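Local coordinates for protein putative transcriptional regulator (Streptomyces coelicolor, PDB 2ZB9) that probably acts as a TetR-family transcription factor, binding regulatory DNA through a helix-turn-helix motif, at residues 98-103 against 185-190. Numbering follows the deposited sequence.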
loop_
_atom_site.group_PDB
_atom_site.type_symbol
_atom_site.label_atom_id
_atom_site.label_comp_id
_atom_site.label_asym_id
_atom_site.label_seq_id
_atom_site.Cartn_x
_atom_site.Cartn_y
_atom_site.Cartn_z
ATOM N N GLN A 98 7.069 -6.518 16.680
ATOM C CA GLN A 98 7.588 -5.692 15.589
ATOM C C GLN A 98 6.476 -4.899 14.900
ATOM O O GLN A 98 6.650 -3.721 14.611
ATOM C CB GLN A 98 8.332 -6.567 14.571
ATOM C CG GLN A 98 9.289 -5.826 13.635
ATOM C CD GLN A 98 8.581 -4.986 12.592
ATOM O OE1 GLN A 98 7.441 -5.261 12.229
ATOM N NE2 GLN A 98 9.268 -3.966 12.082
ATOM N N LEU A 99 5.339 -5.537 14.637
ATOM C CA LEU A 99 4.224 -4.846 13.987
ATOM C C LEU A 99 3.701 -3.707 14.867
ATOM O O LEU A 99 3.238 -2.686 14.354
ATOM C CB LEU A 99 3.059 -5.804 13.682
ATOM C CG LEU A 99 2.854 -6.487 12.320
ATOM C CD1 LEU A 99 3.229 -5.533 11.186
ATOM C CD2 LEU A 99 3.673 -7.748 12.244
ATOM N N ARG A 100 3.762 -3.881 16.186
ATOM C CA ARG A 100 3.294 -2.828 17.095
ATOM C C ARG A 100 4.248 -1.638 17.108
ATOM O O ARG A 100 3.812 -0.488 17.142
ATOM C CB ARG A 100 3.101 -3.381 18.509
ATOM C CG ARG A 100 1.775 -4.122 18.662
ATOM C CD ARG A 100 1.707 -4.985 19.915
ATOM N NE ARG A 100 0.447 -5.724 19.925
ATOM C CZ ARG A 100 0.208 -6.824 20.633
ATOM N NH1 ARG A 100 1.143 -7.343 21.419
ATOM N NH2 ARG A 100 -0.977 -7.415 20.540
ATOM N N ALA A 101 5.548 -1.907 17.078
ATOM C CA ALA A 101 6.521 -0.821 17.047
ATOM C C ALA A 101 6.345 -0.097 15.701
ATOM O O ALA A 101 6.420 1.132 15.620
ATOM C CB ALA A 101 7.939 -1.381 17.185
ATOM N N PHE A 102 6.080 -0.872 14.651
ATOM C CA PHE A 102 5.873 -0.323 13.314
ATOM C C PHE A 102 4.645 0.579 13.310
ATOM O O PHE A 102 4.675 1.690 12.787
ATOM C CB PHE A 102 5.675 -1.460 12.310
ATOM C CG PHE A 102 5.389 -0.997 10.913
ATOM C CD1 PHE A 102 6.368 -0.353 10.167
ATOM C CD2 PHE A 102 4.145 -1.226 10.330
ATOM C CE1 PHE A 102 6.113 0.055 8.849
ATOM C CE2 PHE A 102 3.878 -0.823 9.017
ATOM C CZ PHE A 102 4.867 -0.182 8.278
ATOM N N THR A 103 3.561 0.081 13.892
ATOM C CA THR A 103 2.317 0.831 13.973
ATOM C C THR A 103 2.502 2.117 14.767
ATOM O O THR A 103 1.972 3.163 14.399
ATOM C CB THR A 103 1.203 -0.031 14.611
ATOM O OG1 THR A 103 0.836 -1.067 13.691
ATOM C CG2 THR A 103 -0.027 0.812 14.930
ATOM N N VAL A 185 -6.256 2.023 11.886
ATOM C CA VAL A 185 -5.067 1.216 12.101
ATOM C C VAL A 185 -4.769 1.207 13.599
ATOM O O VAL A 185 -4.103 2.103 14.115
ATOM C CB VAL A 185 -3.844 1.797 11.365
ATOM C CG1 VAL A 185 -2.605 0.975 11.692
ATOM C CG2 VAL A 185 -4.095 1.805 9.871
ATOM N N ASP A 186 -5.271 0.196 14.299
ATOM C CA ASP A 186 -5.043 0.097 15.735
ATOM C C ASP A 186 -4.459 -1.258 16.121
ATOM O O ASP A 186 -4.130 -2.074 15.257
ATOM C CB ASP A 186 -6.350 0.336 16.493
ATOM C CG ASP A 186 -7.509 -0.453 15.918
ATOM O OD1 ASP A 186 -7.346 -1.665 15.657
ATOM O OD2 ASP A 186 -8.590 0.138 15.731
ATOM N N ASP A 187 -4.338 -1.493 17.424
ATOM C CA ASP A 187 -3.774 -2.736 17.928
ATOM C C ASP A 187 -4.624 -3.951 17.576
ATOM O O ASP A 187 -4.096 -5.040 17.351
ATOM C CB ASP A 187 -3.591 -2.657 19.446
ATOM C CG ASP A 187 -2.758 -3.807 19.988
ATOM O OD1 ASP A 187 -1.610 -3.974 19.516
ATOM O OD2 ASP A 187 -3.246 -4.542 20.879
ATOM N N ALA A 188 -5.939 -3.767 17.537
ATOM C CA ALA A 188 -6.845 -4.857 17.202
ATOM C C ALA A 188 -6.565 -5.286 15.764
ATOM O O ALA A 188 -6.558 -6.479 15.437
ATOM C CB ALA A 188 -8.293 -4.399 17.346
ATOM N N PHE A 189 -6.334 -4.297 14.910
ATOM C CA PHE A 189 -6.034 -4.542 13.513
ATOM C C PHE A 189 -4.724 -5.327 13.428
ATOM O O PHE A 189 -4.651 -6.380 12.794
ATOM C CB PHE A 189 -5.917 -3.206 12.776
ATOM C CG PHE A 189 -5.378 -3.320 11.383
ATOM C CD1 PHE A 189 -5.990 -4.144 10.449
ATOM C CD2 PHE A 189 -4.267 -2.577 10.997
ATOM C CE1 PHE A 189 -5.504 -4.228 9.145
ATOM C CE2 PHE A 189 -3.770 -2.652 9.696
ATOM C CZ PHE A 189 -4.394 -3.480 8.769
ATOM N N VAL A 190 -3.698 -4.805 14.086
ATOM C CA VAL A 190 -2.391 -5.438 14.111
ATOM C C VAL A 190 -2.468 -6.887 14.585
ATOM O O VAL A 190 -1.970 -7.791 13.918
ATOM C CB VAL A 190 -1.438 -4.669 15.039
ATOM C CG1 VAL A 190 -0.167 -5.469 15.270
ATOM C CG2 VAL A 190 -1.114 -3.314 14.428
#
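Val190 packs against Leu99 and Thr103 in a helix-to-helix contact within the all-helical C-terminal domain of a TetR-family regulator, where the N-terminal turn of helix 187-199 meets the middle of helix 91-108. It illustrates how a largely apolar helix contact can be bordered on its exposed side by a salt bridge. The two methyls of Val190 divide the work: CG1, anti to the backbone N (chi1 169°), reaches Leu99 CB at 3.6 Å, while CG2 lies 3.1 Å from Thr103 OG1, a close approach. Thr103 OG1 turns back to its own helix and donates to Leu99 O at 3.0 Å; Thr103 N binds the same oxygen from the other face of the carbonyl plane. Beyond it, Thr103 CG2 touches Val185 CG1, and Val185 also rests on helix 163-179. Asp186 N-caps the incoming helix, its OD1 accepting from Phe189 N at 2.9 Å. On the exposed flank, Arg100, with CG beside Val190 CG1, runs extended from CG to NE toward Asp187, the guanidinium and carboxylate planes 42° apart; Arg100 NH2 also hydrogen-bonds to Thr191 OG1. The salt bridge is short but bent: Arg100 NE donates to the syn lone pair of Asp187 OD1, tilted out of the guanidinium plane, at 2.7 Å and an N-H...O angle of 135°.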